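Local coordinates for adenylyltransferase thiF (Escherichia coli, PDB 1ZFN), which catalyses the ATP-dependent adenylation of the C-terminal glycine of the sulfur carrier protein ThiS, a step of thiamine diphosphate biosynthesis, and works as a zinc-binding homodimer, at residues Phe8-Arg13 with Asn97-Leu102; Asp30-Ile35 with Thr56-Asp61; Ser152-Gly157 with Cys186-Val191. One frame throughout, in Å; residues are numbered along the deposited sequence.

Contact 1 (Phe8-Arg13 with Asn97-Leu102); sequences FMRYSR and NPDIQL. With ATP (adenosine-5'-triphosphate), chain H.
Y11 and N97 approach from opposite directions, phenol oxygen against amide nitrogen, with ring and amide planes only 23° apart. N97 CG lies anti to its own backbone N (chi1 -169°), which sends the amide toward 8-13, and ND2 donates to Y11 OH at 3.0 Å. The bond is nearly straight, 164° at the hydrogen, and the hydroxyl lies close to the amide plane. I100 CD1 packs beside the same oxygen, 3.8 Å from Y11 OH. R10 lies over the tyrosine, with R10 CG 3.4 Å above the centre of the Y11 ring. The R10 chain then bends at chi3 and carries the guanidinium past N97 to the ring of P98, whose CD sits at the guanidinium edge. D99 OD2 makes a salt bridge to R10 NH1 of charges alone, since the oxygen lies well out of the guanidinium plane; the position of NH1 is uncertain.

Further along, R13 grips S12 OG side-on with NE and NH2 and brings NH1 to 2.7 Å from O2G of an ATP that is also hydrogen-bonded to G40, D61, K85 and T133 of the second subunit. A leucine in its place would probably leave that gamma-phosphate without this positive partner and S12 OG without its two donors. The chemistry therefore divides: a neutral amide-to-phenol bond, with a less certain charge pairing of R10 and D99, joins 8-13 to the residues before strand 101-105, while R13 offers its charge to the neighbouring subunit's nucleotide across the dimer.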
loop_
_atom_site.group_PDB
_atom_site.type_symbol
_atom_site.label_atom_id
_atom_site.label_comp_id
_atom_site.label_asym_id
_atom_site.label_seq_id
_atom_site.Cartn_x
_atom_site.Cartn_y
_atom_site.Cartn_z
ATOM N N PHE A 8 -17.449 10.336 14.276
ATOM C CA PHE A 8 -18.346 9.984 13.193
ATOM C C PHE A 8 -17.856 10.549 11.865
ATOM O O PHE A 8 -17.937 9.889 10.831
ATOM C CB PHE A 8 -19.753 10.512 13.468
ATOM C CG PHE A 8 -20.646 10.450 12.271
ATOM C CD1 PHE A 8 -21.317 9.272 11.948
ATOM C CD2 PHE A 8 -20.742 11.541 11.410
ATOM C CE1 PHE A 8 -22.073 9.176 10.767
ATOM C CE2 PHE A 8 -21.488 11.469 10.231
ATOM C CZ PHE A 8 -22.160 10.279 9.903
ATOM N N MET A 9 -17.354 11.776 11.898
ATOM C CA MET A 9 -16.882 12.431 10.692
ATOM C C MET A 9 -15.615 11.767 10.178
ATOM O O MET A 9 -15.530 11.383 9.008
ATOM C CB MET A 9 -16.623 13.903 10.981
ATOM C CG MET A 9 -16.696 14.774 9.757
ATOM S SD MET A 9 -18.275 14.609 8.899
ATOM C CE MET A 9 -17.719 14.563 7.209
ATOM N N ARG A 10 -14.637 11.631 11.066
ATOM C CA ARG A 10 -13.363 11.006 10.737
ATOM C C ARG A 10 -13.510 9.609 10.119
ATOM O O ARG A 10 -12.874 9.303 9.109
ATOM C CB ARG A 10 -12.501 10.961 11.997
ATOM C CG ARG A 10 -11.579 9.783 12.125
ATOM C CD ARG A 10 -10.543 10.090 13.178
ATOM N NE ARG A 10 -9.761 11.247 12.761
ATOM C CZ ARG A 10 -8.647 11.656 13.357
ATOM N NH1 ARG A 10 -8.178 11.003 14.413
ATOM N NH2 ARG A 10 -7.989 12.710 12.888
ATOM N N TYR A 11 -14.361 8.776 10.712
ATOM C CA TYR A 11 -14.579 7.422 10.207
ATOM C C TYR A 11 -15.786 7.300 9.261
ATOM O O TYR A 11 -16.171 6.196 8.871
ATOM C CB TYR A 11 -14.723 6.457 11.386
ATOM C CG TYR A 11 -13.595 6.571 12.394
ATOM C CD1 TYR A 11 -13.854 6.906 13.719
ATOM C CD2 TYR A 11 -12.269 6.356 12.020
ATOM C CE1 TYR A 11 -12.828 7.026 14.653
ATOM C CE2 TYR A 11 -11.226 6.476 12.950
ATOM C CZ TYR A 11 -11.514 6.810 14.265
ATOM O OH TYR A 11 -10.500 6.925 15.195
ATOM N N SER A 12 -16.345 8.436 8.858
ATOM C CA SER A 12 -17.507 8.430 7.986
ATOM C C SER A 12 -17.447 7.473 6.794
ATOM O O SER A 12 -18.351 6.662 6.643
ATOM C CB SER A 12 -17.849 9.864 7.504
ATOM O OG SER A 12 -16.955 10.389 6.534
ATOM N N ARG A 13 -16.401 7.542 5.963
ATOM C CA ARG A 13 -16.302 6.670 4.778
ATOM C C ARG A 13 -16.350 5.198 5.147
ATOM O O ARG A 13 -16.757 4.348 4.352
ATOM C CB ARG A 13 -15.005 6.917 4.010
ATOM C CG ARG A 13 -14.677 8.355 3.752
ATOM C CD ARG A 13 -15.755 9.081 2.988
ATOM N NE ARG A 13 -16.255 10.197 3.788
ATOM C CZ ARG A 13 -16.619 11.384 3.313
ATOM N NH1 ARG A 13 -16.541 11.644 2.020
ATOM N NH2 ARG A 13 -17.075 12.308 4.144
ATOM N N ASN A 97 -3.930 10.357 13.631
ATOM C CA ASN A 97 -5.088 10.115 14.472
ATOM C C ASN A 97 -4.697 10.235 15.942
ATOM O O ASN A 97 -4.215 9.278 16.549
ATOM C CB ASN A 97 -5.645 8.723 14.208
ATOM C CG ASN A 97 -6.990 8.511 14.857
ATOM O OD1 ASN A 97 -7.179 8.841 16.027
ATOM N ND2 ASN A 97 -7.936 7.954 14.104
ATOM N N PRO A 98 -4.922 11.417 16.535
ATOM C CA PRO A 98 -4.601 11.699 17.940
ATOM C C PRO A 98 -5.505 10.947 18.908
ATOM O O PRO A 98 -5.125 10.666 20.048
ATOM C CB PRO A 98 -4.811 13.207 18.052
ATOM C CG PRO A 98 -4.773 13.707 16.617
ATOM C CD PRO A 98 -5.472 12.613 15.876
ATOM N N ASP A 99 -6.702 10.620 18.435
ATOM C CA ASP A 99 -7.701 9.934 19.247
ATOM C C ASP A 99 -7.542 8.421 19.319
ATOM O O ASP A 99 -8.523 7.707 19.538
ATOM C CB ASP A 99 -9.104 10.272 18.726
ATOM C CG ASP A 99 -9.263 11.748 18.385
ATOM O OD1 ASP A 99 -8.899 12.599 19.228
ATOM O OD2 ASP A 99 -9.753 12.058 17.275
ATOM N N ILE A 100 -6.315 7.930 19.143
ATOM C CA ILE A 100 -6.058 6.489 19.188
ATOM C C ILE A 100 -4.993 6.173 20.228
ATOM O O ILE A 100 -4.208 7.043 20.602
ATOM C CB ILE A 100 -5.612 5.956 17.788
ATOM C CG1 ILE A 100 -6.808 5.927 16.840
ATOM C CG2 ILE A 100 -5.095 4.532 17.888
ATOM C CD1 ILE A 100 -7.937 5.034 17.343
ATOM N N GLN A 101 -4.978 4.934 20.703
ATOM C CA GLN A 101 -4.011 4.498 21.707
ATOM C C GLN A 101 -2.768 3.918 21.011
ATOM O O GLN A 101 -2.811 2.777 20.548
ATOM C CB GLN A 101 -4.655 3.420 22.588
ATOM C CG GLN A 101 -4.518 3.604 24.096
ATOM C CD GLN A 101 -3.075 3.613 24.582
ATOM O OE1 GLN A 101 -2.766 3.061 25.635
ATOM N NE2 GLN A 101 -2.188 4.256 23.827
ATOM N N LEU A 102 -1.671 4.680 20.939
ATOM C CA LEU A 102 -0.445 4.199 20.281
ATOM C C LEU A 102 0.711 3.942 21.242
ATOM O O LEU A 102 1.169 4.853 21.934
ATOM C CB LEU A 102 0.010 5.197 19.213
ATOM C CG LEU A 102 -0.939 5.374 18.019
ATOM C CD1 LEU A 102 -0.571 6.625 17.222
ATOM C CD2 LEU A 102 -0.885 4.121 17.147
HETATM P PG ATP H . -14.130 11.871 -0.199
HETATM O O1G ATP H . -14.968 12.863 -0.813
HETATM O O2G ATP H . -13.890 11.801 1.384
HETATM O O3G ATP H . -14.709 10.647 -0.862
HETATM P PB ATP H . -11.911 12.997 -1.817
HETATM O O1B ATP H . -12.507 13.329 -3.152
HETATM O O2B ATP H . -10.690 13.811 -1.457
HETATM O O3B ATP H . -12.620 12.020 -0.756
HETATM P PA ATP H . -10.928 10.706 -3.369
HETATM O O1A ATP H . -9.757 9.930 -3.207
HETATM O O2A ATP H . -12.200 10.036 -3.959
HETATM O O3A ATP H . -11.057 11.595 -2.016
HETATM O "O5'" ATP H . -10.589 11.875 -4.327
HETATM C "C5'" ATP H . -9.520 11.894 -5.142
HETATM C "C4'" ATP H . -8.947 13.295 -5.413
HETATM O "O4'" ATP H . -8.899 13.837 -6.687
HETATM C "C3'" ATP H . -9.482 14.451 -4.465
HETATM O "O3'" ATP H . -8.508 14.911 -3.560
HETATM C "C2'" ATP H . -10.148 15.286 -5.549
HETATM O "O2'" ATP H . -10.193 16.605 -5.069
HETATM C "C1'" ATP H . -9.262 15.169 -6.702
HETATM N N9 ATP H . -9.795 15.437 -8.053
HETATM C C8 ATP H . -10.945 14.999 -8.651
HETATM N N7 ATP H . -11.010 15.473 -9.909
HETATM C C5 ATP H . -9.907 16.209 -10.114
HETATM C C6 ATP H . -9.428 16.945 -11.233
HETATM N N6 ATP H . -10.027 17.005 -12.430
HETATM N N1 ATP H . -8.217 17.617 -11.101
HETATM C C2 ATP H . -7.481 17.586 -9.913
HETATM N N3 ATP H . -7.964 16.857 -8.841
HETATM C C4 ATP H . -9.152 16.196 -8.942
#

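Contact 2 (Asp30-Ile35 with Thr56-Asp61); sequences DSQVLI and TLVLAD. With ATP (adenosine-5'-triphosphate), chain F.
V33 and L57 lie side by side on two parallel strands, pointing the same way, with V33 CB 3.5 Å from L57 CD2. L57 CG stands anti to the carbonyl carbon (chi1 -77°), and the branch ending in CD2 leans back over V33. Two residues on, I35 and L59 repeat the pairing: I35 extends beyond CG1 (chi2 176°), and its CD1 meets L59 CD2 at 3.7 Å while also nearing L57 CD2. The opposite face carries Q32, T56, L34 and V58. There Q32 runs extended, and its CG rests against T56 CB at 3.5 Å; L34 folds its CD1 across V58, 3.8 Å from V58 CB.

Five backbone bonds join the strands in parallel register, from T56 N to S31 O at one end to A60 N on I35 O at the other. The bond from I35 N to V58 O, at 2.8 Å, is almost straight. Past the strand end, D61 turns its carboxylate to the ATP ribose: D61 OD2 accepts a hydrogen bond from O3' at 2.7 Å and D61 OD1 one from O2' at 3.3 Å. The backbone amides of L38 and D63 bond to the same carboxylate and help fix its rotation.

This is the first beta-alpha-beta unit of the Rossmann-type fold. Helix 42-51 covers the V33, I35, L57 and L59 face through A46, L49 and A50, and helix 85-96 also packs on L59. Strand 101-105 continues the sheet beyond 56-60, and strand 123-126 beyond 32-36.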
loop_
_atom_site.group_PDB
_atom_site.type_symbol
_atom_site.label_atom_id
_atom_site.label_comp_id
_atom_site.label_asym_id
_atom_site.label_seq_id
_atom_site.Cartn_x
_atom_site.Cartn_y
_atom_site.Cartn_z
ATOM N N ASP A 30 -12.420 -0.656 19.800
ATOM C CA ASP A 30 -12.245 -1.408 21.040
ATOM C C ASP A 30 -11.177 -2.482 20.909
ATOM O O ASP A 30 -10.842 -3.164 21.880
ATOM C CB ASP A 30 -13.558 -2.065 21.458
ATOM C CG ASP A 30 -14.314 -1.246 22.472
ATOM O OD1 ASP A 30 -13.751 -0.988 23.559
ATOM O OD2 ASP A 30 -15.466 -0.863 22.184
ATOM N N SER A 31 -10.645 -2.623 19.702
ATOM C CA SER A 31 -9.630 -3.627 19.430
ATOM C C SER A 31 -8.203 -3.144 19.675
ATOM O O SER A 31 -7.933 -1.942 19.775
ATOM C CB SER A 31 -9.751 -4.107 17.979
ATOM O OG SER A 31 -10.980 -4.769 17.733
ATOM N N GLN A 32 -7.300 -4.110 19.796
ATOM C CA GLN A 32 -5.888 -3.830 19.974
ATOM C C GLN A 32 -5.146 -4.675 18.946
ATOM O O GLN A 32 -5.399 -5.877 18.804
ATOM C CB GLN A 32 -5.390 -4.196 21.371
ATOM C CG GLN A 32 -3.968 -3.692 21.592
ATOM C CD GLN A 32 -3.349 -4.124 22.909
ATOM O OE1 GLN A 32 -3.113 -5.307 23.142
ATOM N NE2 GLN A 32 -3.071 -3.158 23.776
ATOM N N VAL A 33 -4.236 -4.034 18.224
ATOM C CA VAL A 33 -3.444 -4.705 17.204
ATOM C C VAL A 33 -1.947 -4.566 17.468
ATOM O O VAL A 33 -1.435 -3.457 17.671
ATOM C CB VAL A 33 -3.754 -4.138 15.808
ATOM C CG1 VAL A 33 -2.829 -4.756 14.785
ATOM C CG2 VAL A 33 -5.215 -4.410 15.450
ATOM N N LEU A 34 -1.258 -5.706 17.485
ATOM C CA LEU A 34 0.187 -5.740 17.686
ATOM C C LEU A 34 0.858 -5.850 16.319
ATOM O O LEU A 34 0.569 -6.755 15.544
ATOM C CB LEU A 34 0.589 -6.939 18.545
ATOM C CG LEU A 34 2.092 -7.227 18.600
ATOM C CD1 LEU A 34 2.830 -6.007 19.097
ATOM C CD2 LEU A 34 2.358 -8.413 19.500
ATOM N N ILE A 35 1.744 -4.910 16.022
ATOM C CA ILE A 35 2.452 -4.910 14.747
ATOM C C ILE A 35 3.946 -5.082 15.031
ATOM O O ILE A 35 4.616 -4.124 15.417
ATOM C CB ILE A 35 2.233 -3.570 13.982
ATOM C CG1 ILE A 35 0.735 -3.275 13.831
ATOM C CG2 ILE A 35 2.886 -3.644 12.617
ATOM C CD1 ILE A 35 0.434 -1.939 13.182
ATOM N N THR A 56 -6.412 0.537 19.913
ATOM C CA THR A 56 -5.040 0.470 20.402
ATOM C C THR A 56 -4.112 -0.207 19.392
ATOM O O THR A 56 -4.459 -1.228 18.800
ATOM C CB THR A 56 -4.957 -0.339 21.705
ATOM O OG1 THR A 56 -6.218 -0.288 22.381
ATOM C CG2 THR A 56 -3.871 0.218 22.608
ATOM N N LEU A 57 -2.928 0.372 19.213
ATOM C CA LEU A 57 -1.906 -0.152 18.307
ATOM C C LEU A 57 -0.558 -0.218 19.007
ATOM O O LEU A 57 -0.025 0.802 19.461
ATOM C CB LEU A 57 -1.759 0.733 17.072
ATOM C CG LEU A 57 -2.843 0.562 16.023
ATOM C CD1 LEU A 57 -2.689 1.620 14.925
ATOM C CD2 LEU A 57 -2.760 -0.848 15.467
ATOM N N VAL A 58 -0.008 -1.423 19.095
ATOM C CA VAL A 58 1.295 -1.609 19.711
ATOM C C VAL A 58 2.290 -1.779 18.566
ATOM O O VAL A 58 2.200 -2.731 17.790
ATOM C CB VAL A 58 1.331 -2.868 20.601
ATOM C CG1 VAL A 58 2.526 -2.806 21.539
ATOM C CG2 VAL A 58 0.038 -2.996 21.372
ATOM N N LEU A 59 3.224 -0.844 18.452
ATOM C CA LEU A 59 4.228 -0.899 17.395
ATOM C C LEU A 59 5.593 -1.304 17.970
ATOM O O LEU A 59 6.184 -0.571 18.772
ATOM C CB LEU A 59 4.326 0.466 16.716
ATOM C CG LEU A 59 3.000 1.181 16.419
ATOM C CD1 LEU A 59 3.308 2.559 15.846
ATOM C CD2 LEU A 59 2.137 0.366 15.453
ATOM N N ALA A 60 6.083 -2.471 17.555
ATOM C CA ALA A 60 7.364 -2.992 18.036
ATOM C C ALA A 60 8.455 -3.026 16.974
ATOM O O ALA A 60 8.280 -3.598 15.899
ATOM C CB ALA A 60 7.171 -4.396 18.610
ATOM N N ASP A 61 9.585 -2.406 17.285
ATOM C CA ASP A 61 10.707 -2.404 16.366
ATOM C C ASP A 61 11.959 -1.921 17.066
ATOM O O ASP A 61 11.966 -0.863 17.707
ATOM C CB ASP A 61 10.429 -1.530 15.143
ATOM C CG ASP A 61 11.357 -1.854 13.979
ATOM O OD1 ASP A 61 12.589 -1.740 14.150
ATOM O OD2 ASP A 61 10.852 -2.229 12.898
HETATM P PG ATP F . 16.448 -3.697 4.783
HETATM O O1G ATP F . 17.392 -4.333 5.636
HETATM O O2G ATP F . 16.779 -2.339 4.072
HETATM O O3G ATP F . 16.076 -4.868 3.926
HETATM P PB ATP F . 14.657 -3.573 7.045
HETATM O O1B ATP F . 14.769 -4.912 7.681
HETATM O O2B ATP F . 14.312 -2.437 7.946
HETATM O O3B ATP F . 15.126 -3.294 5.567
HETATM P PA ATP F . 12.079 -4.714 6.334
HETATM O O1A ATP F . 10.902 -4.108 5.894
HETATM O O2A ATP F . 12.431 -6.129 5.841
HETATM O O3A ATP F . 13.184 -3.536 6.320
HETATM O "O5'" ATP F . 12.067 -4.768 7.897
HETATM C "C5'" ATP F . 11.029 -5.092 8.696
HETATM C "C4'" ATP F . 11.217 -4.602 10.146
HETATM O "O4'" ATP F . 11.039 -5.448 11.235
HETATM C "C3'" ATP F . 12.570 -3.790 10.433
HETATM O "O3'" ATP F . 12.409 -2.408 10.652
HETATM C "C2'" ATP F . 13.159 -4.744 11.430
HETATM O "O2'" ATP F . 14.016 -3.981 12.227
HETATM C "C1'" ATP F . 12.022 -5.260 12.195
HETATM N N9 ATP F . 12.187 -6.538 12.904
HETATM C C8 ATP F . 12.754 -7.710 12.476
HETATM N N7 ATP F . 12.679 -8.645 13.444
HETATM C C5 ATP F . 12.057 -8.077 14.508
HETATM C C6 ATP F . 11.702 -8.563 15.801
HETATM N N6 ATP F . 11.896 -9.802 16.239
HETATM N N1 ATP F . 11.061 -7.693 16.671
HETATM C C2 ATP F . 10.759 -6.375 16.318
HETATM N N3 ATP F . 11.110 -5.918 15.055
HETATM C C4 ATP F . 11.754 -6.746 14.170
#

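Contact 3 (Ser152-Gly157 with Cys186-Val191); sequences SAVGFG and CRTAGV
V191 takes chi1 66°, which puts CG1 in the crowded position between backbone N and carbonyl carbon and brings CG2, anti to the nitrogen, against the 152-157 turn. There V191 CG2 rests 3.5 Å from G155 O and also meets A153 CB at 4.1 Å. V154 uses the branch anti to its backbone N (chi1 -166°): this CG1 crosses T188 and comes within 3.3 Å of its OG1. V154 thus reaches the 186-191 segment at T188, while V191 reaches back to A153 and G155.

A single backbone bond ties the segments, G155 N to G190 O at 3.0 Å, directed in the carbonyl plane onto a lone pair though bent to 143° at the hydrogen. G155 is the second residue of a type II' turn from V154 to G157, where its positive phi is easily adopted without a side chain. V154 and G157 close this turn with reciprocal backbone bonds. C186, the active-site cysteine of the glycyl persulfide ester intermediate, opens its segment; R187 lies along the turn but, like C186, is poorly ordered, so the better-defined touches are those of T188, G190 and V191.

The turn is the tip of the hairpin between strands 148-154 and 157-163, and the loop leads into helix 193-211. V191 also packs on the ATP-binding R72, and its carbonyl accepts a bond from Q71. The second subunit packs I214 against F156 and L16 against A189, and shares a backbone bond with V191, while F156 pairs by backbone with G226, just after strand 220-225.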
loop_
_atom_site.group_PDB
_atom_site.type_symbol
_atom_site.label_atom_id
_atom_site.label_comp_id
_atom_site.label_asym_id
_atom_site.label_seq_id
_atom_site.Cartn_x
_atom_site.Cartn_y
_atom_site.Cartn_z
ATOM N N SER A 152 5.354 -11.414 3.550
ATOM C CA SER A 152 6.769 -11.196 3.235
ATOM C C SER A 152 6.920 -10.702 1.808
ATOM O O SER A 152 6.033 -10.912 0.975
ATOM C CB SER A 152 7.576 -12.483 3.421
ATOM O OG SER A 152 7.048 -13.523 2.620
ATOM N N ALA A 153 8.039 -10.041 1.528
ATOM C CA ALA A 153 8.303 -9.524 0.183
ATOM C C ALA A 153 9.794 -9.544 -0.169
ATOM O O ALA A 153 10.647 -9.170 0.637
ATOM C CB ALA A 153 7.744 -8.096 0.047
ATOM N N VAL A 154 10.095 -9.980 -1.389
ATOM C CA VAL A 154 11.473 -10.059 -1.879
ATOM C C VAL A 154 11.479 -9.726 -3.368
ATOM O O VAL A 154 10.804 -10.378 -4.167
ATOM C CB VAL A 154 12.066 -11.480 -1.712
ATOM C CG1 VAL A 154 13.557 -11.427 -1.911
ATOM C CG2 VAL A 154 11.740 -12.040 -0.342
ATOM N N GLY A 155 12.244 -8.711 -3.736
ATOM C CA GLY A 155 12.297 -8.319 -5.127
ATOM C C GLY A 155 10.950 -7.864 -5.650
ATOM O O GLY A 155 10.465 -6.784 -5.281
ATOM N N PHE A 156 10.349 -8.683 -6.510
ATOM C CA PHE A 156 9.056 -8.374 -7.110
ATOM C C PHE A 156 7.985 -9.312 -6.602
ATOM O O PHE A 156 6.871 -9.315 -7.123
ATOM C CB PHE A 156 9.089 -8.528 -8.632
ATOM C CG PHE A 156 9.642 -7.347 -9.364
ATOM C CD1 PHE A 156 11.012 -7.217 -9.581
ATOM C CD2 PHE A 156 8.784 -6.366 -9.866
ATOM C CE1 PHE A 156 11.519 -6.124 -10.295
ATOM C CE2 PHE A 156 9.276 -5.276 -10.576
ATOM C CZ PHE A 156 10.645 -5.152 -10.792
ATOM N N GLY A 157 8.306 -10.120 -5.604
ATOM C CA GLY A 157 7.314 -11.059 -5.125
ATOM C C GLY A 157 6.885 -10.850 -3.695
ATOM O O GLY A 157 7.697 -10.492 -2.830
ATOM N N CYS A 186 18.848 -15.461 -3.066
ATOM C CA CYS A 186 19.526 -14.903 -4.228
ATOM C C CYS A 186 18.902 -13.565 -4.634
ATOM O O CYS A 186 19.567 -12.527 -4.605
ATOM C CB CYS A 186 19.450 -15.898 -5.390
ATOM S SG CYS A 186 20.715 -15.677 -6.657
ATOM N N ARG A 187 17.626 -13.597 -5.004
ATOM C CA ARG A 187 16.898 -12.397 -5.414
ATOM C C ARG A 187 17.014 -11.265 -4.404
ATOM O O ARG A 187 17.010 -10.092 -4.779
ATOM C CB ARG A 187 15.406 -12.696 -5.588
ATOM C CG ARG A 187 15.000 -13.455 -6.832
ATOM C CD ARG A 187 13.481 -13.413 -6.955
ATOM N NE ARG A 187 12.990 -13.971 -8.210
ATOM C CZ ARG A 187 11.740 -13.837 -8.645
ATOM N NH1 ARG A 187 10.854 -13.161 -7.924
ATOM N NH2 ARG A 187 11.376 -14.377 -9.800
ATOM N N THR A 188 17.108 -11.633 -3.127
ATOM C CA THR A 188 17.165 -10.674 -2.020
ATOM C C THR A 188 18.241 -9.604 -2.128
ATOM O O THR A 188 18.865 -9.219 -1.138
ATOM C CB THR A 188 17.300 -11.387 -0.639
ATOM O OG1 THR A 188 16.398 -12.499 -0.581
ATOM C CG2 THR A 188 16.936 -10.428 0.500
ATOM N N ALA A 189 18.442 -9.116 -3.340
ATOM C CA ALA A 189 19.400 -8.066 -3.586
ATOM C C ALA A 189 18.710 -6.780 -3.131
ATOM O O ALA A 189 19.349 -5.751 -2.917
ATOM C CB ALA A 189 19.711 -8.013 -5.059
ATOM N N GLY A 190 17.390 -6.873 -2.981
ATOM C CA GLY A 190 16.570 -5.753 -2.555
ATOM C C GLY A 190 15.086 -6.069 -2.720
ATOM O O GLY A 190 14.690 -7.237 -2.734
ATOM N N VAL A 191 14.261 -5.033 -2.862
ATOM C CA VAL A 191 12.823 -5.236 -3.013
ATOM C C VAL A 191 12.162 -4.009 -3.621
ATOM O O VAL A 191 12.630 -2.882 -3.413
ATOM C CB VAL A 191 12.161 -5.547 -1.636
ATOM C CG1 VAL A 191 12.246 -4.325 -0.718
ATOM C CG2 VAL A 191 10.715 -6.002 -1.843
#

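All three contacts reach one mixed sheet. Contacts 1 and 2 adjoin, their centres 15 Å apart, where strand 101-105 flanks 56-60: Q101 O probably accepts a bond from L57 N at 2.8 Å, and L102 packs on L57. Along the chain, contact 2 is nested inside the loop closed by contact 1. Contact 3 lies across the chain's centre, its nearest atoms about 12 Å from contact 2 and about 22 Å from contact 1. Contact 2 binds a nucleotide through D61 at the ribose, and contact 3 lies near a bound ATP, the V191 side chain about 6 Å off, whereas contact 1 serves the ATP of the second subunit. Contacts 1 and 3 both touch that subunit.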